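GH127 beta-L-arabinofuranoside (Geobacillus stearothermophilus, PDB 4QK0) probably hydrolyses beta-L-arabinofuranosides, releasing L-arabinose from arabinose-containing sugars, as a glycoside hydrolase of family GH127. Local coordinates at residues A[340-345]-A[425-430]; A[356-361]-A[484-489]; A[437-442]-A[511-516]; A[467-472]-A[528-533]. All coordinates share one frame; numbering follows the deposited sequence.

Interaction 1: A[340-345]-A[425-430]; sequences LVFWTR and GHYIYL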
# COMPACT_ATOMS: atom_id res chain seq x y z
N LEU A 340 7.97 -5.74 -22.33
CA LEU A 340 9.09 -6.59 -22.00
C LEU A 340 9.32 -7.60 -23.12
O LEU A 340 10.44 -7.91 -23.49
CB LEU A 340 8.86 -7.28 -20.69
CG LEU A 340 9.85 -8.30 -20.15
CD1 LEU A 340 11.24 -7.70 -20.03
CD2 LEU A 340 9.36 -8.80 -18.81
N VAL A 341 8.25 -8.12 -23.68
CA VAL A 341 8.39 -9.04 -24.79
C VAL A 341 9.15 -8.37 -25.96
O VAL A 341 10.06 -8.97 -26.54
CB VAL A 341 7.05 -9.55 -25.27
CG1 VAL A 341 7.21 -10.39 -26.56
CG2 VAL A 341 6.39 -10.41 -24.18
N PHE A 342 8.76 -7.15 -26.31
CA PHE A 342 9.44 -6.42 -27.39
C PHE A 342 10.93 -6.28 -27.07
O PHE A 342 11.77 -6.46 -27.96
CB PHE A 342 8.89 -5.01 -27.62
CG PHE A 342 7.42 -4.94 -27.98
CD1 PHE A 342 6.78 -5.96 -28.67
CD2 PHE A 342 6.68 -3.82 -27.63
CE1 PHE A 342 5.42 -5.86 -29.00
CE2 PHE A 342 5.31 -3.71 -27.97
CZ PHE A 342 4.69 -4.73 -28.67
N TRP A 343 11.25 -5.94 -25.84
CA TRP A 343 12.63 -5.76 -25.43
C TRP A 343 13.41 -7.04 -25.62
O TRP A 343 14.49 -7.01 -26.20
CB TRP A 343 12.68 -5.35 -23.99
CG TRP A 343 14.02 -5.00 -23.51
CD1 TRP A 343 15.10 -4.62 -24.27
CD2 TRP A 343 14.45 -4.90 -22.15
NE1 TRP A 343 16.15 -4.30 -23.46
CE2 TRP A 343 15.78 -4.45 -22.15
CE3 TRP A 343 13.81 -5.11 -20.92
CZ2 TRP A 343 16.53 -4.24 -20.96
CZ3 TRP A 343 14.54 -4.91 -19.74
CH2 TRP A 343 15.88 -4.47 -19.77
N THR A 344 12.84 -8.16 -25.20
CA THR A 344 13.56 -9.42 -25.28
C THR A 344 13.95 -9.75 -26.72
O THR A 344 15.00 -10.31 -27.00
CB THR A 344 12.76 -10.61 -24.72
OG1 THR A 344 11.51 -10.73 -25.42
CG2 THR A 344 12.46 -10.40 -23.23
N ARG A 345 13.07 -9.45 -27.64
CA ARG A 345 13.34 -9.72 -29.02
C ARG A 345 14.58 -8.96 -29.51
O ARG A 345 15.35 -9.51 -30.24
CB ARG A 345 12.13 -9.42 -29.87
CG ARG A 345 12.18 -10.09 -31.24
CD ARG A 345 11.03 -9.56 -32.05
NE ARG A 345 11.13 -9.85 -33.47
CZ ARG A 345 10.27 -9.40 -34.37
NH1 ARG A 345 9.24 -8.64 -34.01
NH2 ARG A 345 10.44 -9.71 -35.64
N GLY A 425 3.57 -15.10 -34.33
CA GLY A 425 4.37 -15.85 -35.28
C GLY A 425 5.74 -15.28 -35.52
O GLY A 425 6.68 -16.02 -35.77
N HIS A 426 5.88 -13.98 -35.37
CA HIS A 426 7.14 -13.29 -35.57
C HIS A 426 8.14 -13.55 -34.45
O HIS A 426 9.28 -13.18 -34.58
CB HIS A 426 6.97 -11.79 -35.57
CG HIS A 426 6.11 -11.24 -36.64
ND1 HIS A 426 5.15 -12.00 -37.27
CD2 HIS A 426 5.99 -9.99 -37.15
CE1 HIS A 426 4.51 -11.26 -38.14
NE2 HIS A 426 5.00 -10.04 -38.10
N TYR A 427 7.73 -14.16 -33.34
CA TYR A 427 8.64 -14.37 -32.21
C TYR A 427 9.15 -15.81 -32.10
O TYR A 427 9.98 -16.10 -31.25
CB TYR A 427 7.96 -13.95 -30.86
CG TYR A 427 7.61 -12.49 -30.82
CD1 TYR A 427 6.49 -12.00 -31.52
CD2 TYR A 427 8.41 -11.57 -30.17
CE1 TYR A 427 6.17 -10.65 -31.53
CE2 TYR A 427 8.09 -10.22 -30.18
CZ TYR A 427 6.97 -9.78 -30.85
OH TYR A 427 6.64 -8.45 -30.86
N ILE A 428 8.60 -16.72 -32.86
CA ILE A 428 8.95 -18.14 -32.68
C ILE A 428 10.38 -18.42 -33.16
O ILE A 428 11.11 -19.16 -32.50
CB ILE A 428 7.96 -19.03 -33.44
CG1 ILE A 428 6.54 -18.81 -32.90
CG2 ILE A 428 8.31 -20.50 -33.29
CD1 ILE A 428 5.46 -19.44 -33.74
N TYR A 429 10.72 -17.89 -34.33
CA TYR A 429 11.99 -18.24 -35.04
C TYR A 429 12.79 -17.00 -35.33
O TYR A 429 12.24 -15.91 -35.42
CB TYR A 429 11.70 -18.95 -36.40
CG TYR A 429 10.84 -20.21 -36.31
CD1 TYR A 429 11.36 -21.44 -35.93
CD2 TYR A 429 9.50 -20.16 -36.64
CE1 TYR A 429 10.56 -22.56 -35.85
CE2 TYR A 429 8.70 -21.29 -36.57
CZ TYR A 429 9.23 -22.48 -36.17
OH TYR A 429 8.40 -23.60 -36.11
N LEU A 430 14.09 -17.15 -35.42
CA LEU A 430 14.95 -16.09 -35.97
C LEU A 430 15.94 -16.70 -36.98
O LEU A 430 16.76 -17.56 -36.63
CB LEU A 430 15.71 -15.38 -34.86
CG LEU A 430 16.67 -14.30 -35.36
CD1 LEU A 430 15.94 -13.08 -35.91
CD2 LEU A 430 17.61 -13.89 -34.23
O HOH W 1 8.58 -6.69 -31.66

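Interaction 2: A[356-361]-A[484-489]; sequences YADVME and GLRIPG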
# COMPACT_ATOMS: atom_id res chain seq x y z
N TYR A 356 17.14 -14.56 -22.42
CA TYR A 356 16.27 -13.55 -22.99
C TYR A 356 14.98 -14.17 -23.44
O TYR A 356 13.87 -13.62 -23.24
CB TYR A 356 16.93 -12.81 -24.19
CG TYR A 356 18.27 -12.14 -23.85
CD1 TYR A 356 18.45 -11.46 -22.66
CD2 TYR A 356 19.34 -12.16 -24.73
CE1 TYR A 356 19.65 -10.85 -22.35
CE2 TYR A 356 20.55 -11.56 -24.42
CZ TYR A 356 20.71 -10.93 -23.22
OH TYR A 356 21.88 -10.31 -22.91
N ALA A 357 15.09 -15.32 -24.09
CA ALA A 357 13.91 -15.96 -24.60
C ALA A 357 13.12 -16.58 -23.45
O ALA A 357 11.92 -16.75 -23.56
CB ALA A 357 14.26 -16.99 -25.67
N ASP A 358 13.80 -16.94 -22.38
CA ASP A 358 13.18 -17.48 -21.17
C ASP A 358 12.24 -16.45 -20.58
O ASP A 358 11.08 -16.77 -20.31
CB ASP A 358 14.21 -17.91 -20.14
CG ASP A 358 14.94 -19.20 -20.53
OD1 ASP A 358 14.47 -19.99 -21.43
OD2 ASP A 358 15.98 -19.45 -19.88
N VAL A 359 12.69 -15.22 -20.52
CA VAL A 359 11.85 -14.11 -20.09
C VAL A 359 10.72 -13.82 -21.05
O VAL A 359 9.55 -13.58 -20.62
CB VAL A 359 12.68 -12.87 -19.82
CG1 VAL A 359 11.83 -11.66 -19.51
CG2 VAL A 359 13.55 -13.12 -18.61
N MSE A 360 11.02 -13.79 -22.33
CA MSE A 360 10.01 -13.57 -23.33
C MSE A 360 8.90 -14.56 -23.08
O MSE A 360 7.73 -14.20 -23.13
CB MSE A 360 10.65 -13.81 -24.72
CG MSE A 360 9.67 -13.67 -25.84
SE MSE A 360 10.41 -14.05 -27.64
CE MSE A 360 11.47 -12.56 -27.64
N GLU A 361 9.27 -15.84 -22.90
CA GLU A 361 8.30 -16.91 -22.76
C GLU A 361 7.51 -16.74 -21.46
O GLU A 361 6.28 -16.87 -21.44
CB GLU A 361 9.01 -18.24 -22.79
CG GLU A 361 8.19 -19.45 -22.40
CD GLU A 361 8.98 -20.73 -22.52
OE1 GLU A 361 9.84 -20.98 -21.63
OE2 GLU A 361 8.71 -21.53 -23.48
N GLY A 484 19.58 -23.74 -34.18
CA GLY A 484 19.80 -23.32 -32.77
C GLY A 484 18.54 -23.51 -31.95
O GLY A 484 17.54 -22.91 -32.25
N LEU A 485 18.56 -24.42 -31.00
CA LEU A 485 17.36 -24.74 -30.21
C LEU A 485 17.47 -24.28 -28.74
O LEU A 485 18.36 -24.71 -28.06
CB LEU A 485 17.13 -26.24 -30.24
CG LEU A 485 17.14 -26.84 -31.65
CD1 LEU A 485 16.99 -28.34 -31.58
CD2 LEU A 485 16.05 -26.29 -32.51
N ARG A 486 16.57 -23.40 -28.29
CA ARG A 486 16.61 -22.94 -26.90
C ARG A 486 16.34 -24.09 -25.96
O ARG A 486 15.40 -24.86 -26.12
CB ARG A 486 15.60 -21.85 -26.61
CG ARG A 486 15.56 -21.49 -25.11
CD ARG A 486 14.71 -20.29 -24.84
NE ARG A 486 13.33 -20.56 -25.20
CZ ARG A 486 12.34 -20.90 -24.35
NH1 ARG A 486 12.53 -21.00 -23.03
NH2 ARG A 486 11.17 -21.12 -24.86
N ILE A 487 17.20 -24.21 -24.97
CA ILE A 487 16.98 -25.16 -23.90
C ILE A 487 16.38 -24.33 -22.73
O ILE A 487 17.10 -23.50 -22.13
CB ILE A 487 18.28 -25.88 -23.50
CG1 ILE A 487 18.94 -26.52 -24.72
CG2 ILE A 487 17.98 -26.97 -22.47
CD1 ILE A 487 18.05 -27.45 -25.54
N PRO A 488 15.07 -24.48 -22.47
CA PRO A 488 14.42 -23.54 -21.51
C PRO A 488 15.03 -23.59 -20.14
O PRO A 488 15.36 -24.68 -19.64
CB PRO A 488 12.99 -24.04 -21.44
CG PRO A 488 12.79 -24.73 -22.78
CD PRO A 488 14.09 -25.42 -23.01
N GLY A 489 15.34 -22.41 -19.64
CA GLY A 489 15.96 -22.27 -18.32
C GLY A 489 15.16 -22.93 -17.21
O GLY A 489 15.73 -23.31 -16.22
O HOH W 2 17.68 -21.01 -22.00

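Interaction 3: A[437-442]-A[511-516]; sequences FVHLYV and KGYAYI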
# COMPACT_ATOMS: atom_id res chain seq x y z
N PHE A 437 17.30 -20.19 -35.61
CA PHE A 437 17.04 -20.29 -34.14
C PHE A 437 15.56 -20.54 -33.87
O PHE A 437 14.73 -19.90 -34.50
CB PHE A 437 17.47 -19.03 -33.39
CG PHE A 437 18.95 -18.82 -33.37
CD1 PHE A 437 19.72 -19.47 -32.46
CD2 PHE A 437 19.55 -18.03 -34.33
CE1 PHE A 437 21.08 -19.31 -32.47
CE2 PHE A 437 20.92 -17.84 -34.35
CZ PHE A 437 21.70 -18.50 -33.42
N VAL A 438 15.28 -21.52 -33.01
CA VAL A 438 13.93 -21.76 -32.49
C VAL A 438 13.88 -21.20 -31.05
O VAL A 438 14.56 -21.71 -30.15
CB VAL A 438 13.60 -23.25 -32.49
CG1 VAL A 438 12.14 -23.48 -32.13
CG2 VAL A 438 13.83 -23.82 -33.89
N HIS A 439 13.12 -20.12 -30.87
CA HIS A 439 12.97 -19.50 -29.55
C HIS A 439 11.81 -20.10 -28.75
O HIS A 439 11.97 -20.41 -27.57
CB HIS A 439 12.66 -18.03 -29.66
CG HIS A 439 13.71 -17.24 -30.32
ND1 HIS A 439 15.05 -17.48 -30.13
CD2 HIS A 439 13.62 -16.20 -31.18
CE1 HIS A 439 15.75 -16.63 -30.85
NE2 HIS A 439 14.90 -15.83 -31.49
N LEU A 440 10.66 -20.26 -29.41
CA LEU A 440 9.42 -20.74 -28.75
C LEU A 440 8.96 -22.07 -29.34
O LEU A 440 9.20 -22.38 -30.54
CB LEU A 440 8.32 -19.72 -28.95
CG LEU A 440 8.63 -18.26 -28.49
CD1 LEU A 440 7.49 -17.32 -28.77
CD2 LEU A 440 8.94 -18.21 -27.03
N TYR A 441 8.39 -22.88 -28.46
CA TYR A 441 7.93 -24.18 -28.82
C TYR A 441 6.40 -24.12 -29.00
O TYR A 441 5.63 -24.10 -28.07
CB TYR A 441 8.41 -25.22 -27.82
CG TYR A 441 9.90 -25.34 -27.91
CD1 TYR A 441 10.50 -25.86 -29.03
CD2 TYR A 441 10.73 -24.86 -26.91
CE1 TYR A 441 11.89 -25.92 -29.15
CE2 TYR A 441 12.12 -24.90 -27.02
CZ TYR A 441 12.68 -25.47 -28.16
OH TYR A 441 14.04 -25.50 -28.30
N VAL A 442 6.02 -24.00 -30.25
CA VAL A 442 4.69 -23.66 -30.68
C VAL A 442 4.49 -24.42 -31.97
O VAL A 442 5.31 -24.31 -32.87
CB VAL A 442 4.57 -22.16 -31.04
CG1 VAL A 442 3.17 -21.87 -31.55
CG2 VAL A 442 4.88 -21.29 -29.85
N LYS A 511 25.12 -20.67 -24.02
CA LYS A 511 24.20 -19.65 -23.50
C LYS A 511 22.75 -20.02 -23.73
O LYS A 511 22.00 -19.25 -24.35
CB LYS A 511 24.49 -18.31 -24.11
CG LYS A 511 25.85 -17.79 -23.72
CD LYS A 511 26.09 -16.43 -24.31
CE LYS A 511 27.25 -15.76 -23.61
NZ LYS A 511 27.33 -14.35 -24.05
N GLY A 512 22.40 -21.22 -23.33
CA GLY A 512 21.03 -21.70 -23.39
C GLY A 512 20.49 -22.09 -24.73
O GLY A 512 19.31 -22.38 -24.83
N TYR A 513 21.33 -22.16 -25.76
CA TYR A 513 20.91 -22.67 -27.10
C TYR A 513 21.77 -23.86 -27.46
O TYR A 513 22.98 -23.81 -27.34
CB TYR A 513 21.01 -21.60 -28.20
CG TYR A 513 19.84 -20.66 -28.21
CD1 TYR A 513 19.79 -19.58 -27.33
CD2 TYR A 513 18.73 -20.90 -29.02
CE1 TYR A 513 18.72 -18.71 -27.31
CE2 TYR A 513 17.62 -20.08 -28.96
CZ TYR A 513 17.62 -18.98 -28.09
OH TYR A 513 16.55 -18.12 -28.06
N ALA A 514 21.15 -24.96 -27.88
CA ALA A 514 21.89 -26.10 -28.45
C ALA A 514 22.11 -25.85 -29.97
O ALA A 514 21.14 -25.66 -30.72
CB ALA A 514 21.11 -27.39 -28.24
N TYR A 515 23.38 -25.78 -30.37
CA TYR A 515 23.73 -25.56 -31.77
C TYR A 515 23.95 -26.88 -32.48
O TYR A 515 24.94 -27.58 -32.25
CB TYR A 515 24.96 -24.71 -31.85
CG TYR A 515 24.69 -23.30 -31.44
CD1 TYR A 515 24.60 -22.96 -30.10
CD2 TYR A 515 24.56 -22.29 -32.39
CE1 TYR A 515 24.40 -21.64 -29.71
CE2 TYR A 515 24.35 -20.99 -32.01
CZ TYR A 515 24.26 -20.69 -30.66
OH TYR A 515 24.05 -19.41 -30.29
N ILE A 516 23.00 -27.26 -33.32
CA ILE A 516 23.09 -28.47 -34.09
C ILE A 516 23.43 -28.23 -35.57
O ILE A 516 22.57 -27.81 -36.38
CB ILE A 516 21.79 -29.25 -33.99
CG1 ILE A 516 21.45 -29.45 -32.51
CG2 ILE A 516 21.94 -30.60 -34.73
CD1 ILE A 516 20.18 -30.21 -32.31

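Interaction 4: A[467-472]-A[528-533]; sequences GTVRLT and LYFPMP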
# COMPACT_ATOMS: atom_id res chain seq x y z
N GLY A 467 6.12 -31.39 -22.78
CA GLY A 467 7.45 -30.98 -23.20
C GLY A 467 8.08 -31.71 -24.39
O GLY A 467 9.28 -31.52 -24.67
N THR A 468 7.29 -32.52 -25.09
CA THR A 468 7.77 -33.25 -26.27
C THR A 468 7.52 -32.42 -27.52
O THR A 468 6.39 -31.94 -27.79
CB THR A 468 7.11 -34.63 -26.38
OG1 THR A 468 7.58 -35.46 -25.29
CG2 THR A 468 7.49 -35.30 -27.69
N VAL A 469 8.60 -32.18 -28.26
CA VAL A 469 8.55 -31.42 -29.50
C VAL A 469 9.17 -32.21 -30.65
O VAL A 469 10.28 -32.75 -30.54
CB VAL A 469 9.33 -30.09 -29.40
CG1 VAL A 469 9.15 -29.29 -30.66
CG2 VAL A 469 8.86 -29.27 -28.20
N ARG A 470 8.44 -32.27 -31.75
CA ARG A 470 8.91 -32.95 -32.96
C ARG A 470 9.14 -31.92 -34.07
O ARG A 470 8.22 -31.22 -34.47
CB ARG A 470 7.85 -33.96 -33.37
CG ARG A 470 8.36 -34.88 -34.44
CD ARG A 470 7.22 -35.68 -35.15
NE ARG A 470 7.13 -36.98 -34.51
CZ ARG A 470 6.10 -37.82 -34.61
NH1 ARG A 470 5.02 -37.53 -35.35
NH2 ARG A 470 6.15 -38.97 -33.96
N LEU A 471 10.39 -31.78 -34.48
CA LEU A 471 10.78 -30.88 -35.58
C LEU A 471 11.16 -31.69 -36.81
O LEU A 471 12.03 -32.54 -36.75
CB LEU A 471 12.03 -30.08 -35.22
CG LEU A 471 11.93 -29.08 -34.11
CD1 LEU A 471 13.31 -28.61 -33.73
CD2 LEU A 471 11.14 -27.90 -34.58
N THR A 472 10.48 -31.40 -37.89
CA THR A 472 10.79 -32.00 -39.17
C THR A 472 11.48 -30.95 -40.01
O THR A 472 11.00 -29.83 -40.15
CB THR A 472 9.53 -32.50 -39.88
OG1 THR A 472 8.84 -33.38 -38.99
CG2 THR A 472 9.92 -33.31 -41.11
N LEU A 528 12.68 -33.39 -29.37
CA LEU A 528 13.09 -32.74 -28.12
C LEU A 528 12.18 -33.19 -27.02
O LEU A 528 10.97 -33.25 -27.22
CB LEU A 528 12.98 -31.25 -28.24
CG LEU A 528 13.68 -30.55 -29.39
CD1 LEU A 528 13.39 -29.07 -29.38
CD2 LEU A 528 15.15 -30.75 -29.23
N TYR A 529 12.76 -33.50 -25.87
CA TYR A 529 11.99 -33.87 -24.69
C TYR A 529 12.45 -33.02 -23.51
O TYR A 529 13.62 -33.08 -23.10
CB TYR A 529 12.14 -35.35 -24.37
CG TYR A 529 11.55 -35.70 -23.01
CD1 TYR A 529 10.21 -35.42 -22.72
CD2 TYR A 529 12.34 -36.28 -22.00
CE1 TYR A 529 9.68 -35.73 -21.48
CE2 TYR A 529 11.82 -36.58 -20.75
CZ TYR A 529 10.48 -36.30 -20.50
OH TYR A 529 9.95 -36.58 -19.27
N PHE A 530 11.53 -32.17 -23.03
CA PHE A 530 11.76 -31.31 -21.90
C PHE A 530 10.87 -31.83 -20.77
O PHE A 530 9.66 -31.59 -20.79
CB PHE A 530 11.37 -29.87 -22.23
CG PHE A 530 12.12 -29.27 -23.40
CD1 PHE A 530 13.52 -29.21 -23.40
CD2 PHE A 530 11.44 -28.71 -24.46
CE1 PHE A 530 14.22 -28.65 -24.46
CE2 PHE A 530 12.14 -28.16 -25.53
CZ PHE A 530 13.54 -28.12 -25.53
N PRO A 531 11.44 -32.52 -19.79
CA PRO A 531 10.61 -32.89 -18.63
C PRO A 531 9.91 -31.69 -17.94
O PRO A 531 10.53 -30.64 -17.74
CB PRO A 531 11.60 -33.54 -17.67
CG PRO A 531 12.87 -33.77 -18.44
CD PRO A 531 12.87 -32.80 -19.58
N MSE A 532 8.61 -31.85 -17.64
CA MSE A 532 7.78 -30.81 -16.98
C MSE A 532 7.25 -31.31 -15.62
O MSE A 532 6.05 -31.51 -15.45
CB MSE A 532 6.56 -30.43 -17.86
CG MSE A 532 6.95 -29.60 -19.04
SE MSE A 532 5.35 -28.85 -19.81
CE MSE A 532 6.19 -27.80 -21.21
N PRO A 533 8.14 -31.52 -14.64
CA PRO A 533 7.66 -31.78 -13.30
C PRO A 533 7.03 -30.55 -12.67
O PRO A 533 7.27 -29.41 -13.13
CB PRO A 533 8.95 -32.08 -12.53
CG PRO A 533 10.01 -31.30 -13.23
CD PRO A 533 9.61 -31.38 -14.69

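Interaction 1: A[340-345]-A[425-430]
Arg345 and Tyr427 form a cation-pi pair where helix 334-350 of the GH127 catalytic domain meets the chain that leaves helix 413-422 for the small strand 429-431. The Arg345 guanidinium lies over the face of the Tyr427 ring, with CZ 4.9 Å from the ring centroid and 15° off the ring normal. The two planes are far from parallel, 59° apart, so this is not a flat stack. Arg345 reaches the ring with CG anti to the backbone N (chi1 -162°) and the chain extended as far as NE. A water adds a polar link. It accepts from Arg345 NH1 at 3.1 Å and also hydrogen-bonds Tyr427 OH at 2.7 Å, tying the charged end to the phenol. His426 O sits over one face of the guanidinium, too far for a hydrogen bond. With an alanine here instead of Arg345, the ring face would probably lose its cation and the bridging water one of its partners. The apolar contacts are few. Arg345 CD touches Tyr427 CE2 at 3.5 Å, and Val341 CG1 reaches the same ring carbon at 3.7 Å. Leu420 of helix 413-422 touches both Val341 and Tyr427. Beyond the ring, Tyr427 OH lies at the edge of the Phe342 ring, near its plane, 3.3 Å from CD1.

Interaction 2: A[356-361]-A[484-489]
Asp358 OD1 is gripped by two donors of segment 484-489. Arg486 NH1 meets it at 2.7 Å, nearly along the C-O axis, in a salt bridge. The backbone Gly489 N gives it an almost straight bond of 3.1 Å, at 172°, from above the carboxylate plane. Asp358 OD2 takes a water that also donates to Ile487 O, so the carboxylate holds the turn after the strand at several points. Arg486 NH1 has a second acceptor, Glu361 OE1, at 3.0 Å. Its neighbour NH2 bonds Glu361 OE2 at 2.9 Å. This is an end-on pair of bonds, but the carboxylate and guanidinium planes stand 77° apart and both oxygens are met from above the carboxylate plane. The result is a salt-bridge network joining helix 354-365 of the catalytic domain to the end of strand 479-486 in the GH127 middle domain. The Arg486 chain bends at chi3 (64°), so that the guanidinium runs along the helix from Ala357 toward Glu361. Ala357 CB packs on Arg486 CD at 3.4 Å, and Ala357 O lies over one guanidinium face. A methionine in place of Arg486 would probably leave Asp358 and Glu361, close together, without the positive charge they share. Tyr463 OH and Trp490 NE1 also hydrogen-bond Glu361, at OE2 and OE1 respectively, while Arg486 NE is held by His439 O.

Interaction 3: A[437-442]-A[511-516]
Tyr513 and Phe437 bury more surface here than any other residue, and they meet as a T-shaped (edge-to-face) pair. The edge of Phe437 is directed at the face of Tyr513. The centroids are 5.6 Å apart and the planes stand at 88°. The nearest carbons are Phe437 CD1 and Tyr513 CD2, at 3.9 Å. Both side chains set out toward the opposite segment. Tyr513 has CG anti to its carbonyl carbon (chi1 -81°), and its ring extends past Phe437 to place the hydroxyl beside His439. There Tyr513 OH and His439 ND1 share a hydrogen bond of 2.6 Å. Either atom could be the donor, and the angle of 132° makes the bond rather bent. The hydroxyl lies at the edge of the imidazole, near its plane. The two rings meet rim to rim, so the polar bond rather than stacking joins them. Val438 O comes up to the edge of the Tyr513 ring, 3.7 Å from CE2.

These residues form an aromatic cluster in the mixed sheet of the GH127 middle domain. Strands 436-438 and 513-517 do not pair with each other. Strand 479-486 lies between them, parallel to the first and antiparallel to the second, and the rings reach across it.

Tyr515 is the fourth member. Its CE2 touches Phe437 CE1 at 3.7 Å, and the rings meet obliquely. Phe437, His439, Tyr513 and Tyr515 all touch Met352. Ala357 of helix 354-365 packs against Tyr513, and Lys510 makes a cation-pi contact with Tyr515.

Interaction 4: A[467-472]-A[528-533]
Val469 and Leu528 face each other as an antiparallel hydrogen-bonded pair. Leu528 N donates to Val469 O at 2.7 Å. Val469 N returns a bond of 2.8 Å to Leu528 O. The next pair, Thr468 with Tyr529, is non-hydrogen-bonded. Thr468 CA instead makes a CA-H...O contact with Leu528 O. At the end of the pairing Phe530 N donates to Gly467 O at 2.9 Å, from well above the carbonyl plane. Gly467 CA makes a CA-H...O contact with Phe530 O at 3.3 Å. A CB on Gly467 would point at that oxygen and would probably clash with it, which is consistent with a glycine here.

These bonds join strands 468-475 and 524-529, which are neighbours in the antiparallel sheet of the GH127 middle domain. Their side chains fall on two faces. On one, Val469 CB lies 4.0 Å from Leu528 CB. Leu471 CD1 reaches Leu528 CD1 at 4.4 Å, and Phe530 borders Val469 CG2 more loosely. On the other, Thr468 OG1 comes within 3.7 Å of Tyr529 CD1. Tyr529 has CG anti to the backbone N (chi1 169°), and one ring face lies over Pro531 N.

Further out, Tyr441 touches Leu528, and its ring meets that of Phe530, which also packs on Pro488. Gln459 of strand 453-461 touches both Val469 and Leu471. Asp466 OD2 accepts from Thr468 N, and Thr461 OG1 bonds Thr468 O at the strand's start.

Interactions 1 and 2 are partly buried and bring helices 334-350 and 354-365, consecutive in the chain and packed on each other, up to the same mixed sheet. Interactions 3 and 4 are buried within the middle domain. Centres of interactions 2 and 3 lie about 7 Å apart, and Arg486 belongs to both neighbourhoods through His439 and Tyr441. Backbone bonds from Ile428 to His439 and from Leu430 to Phe437 connect interaction 1 with interaction 3. Tyr441, Leu485 and Pro488 meet the side chains of interaction 4, bringing the two sheets together. Chemistry changes with place: charges serve the helix contacts, aromatic rings bridge strands that do not pair, and main-chain bonds hold the strand pair.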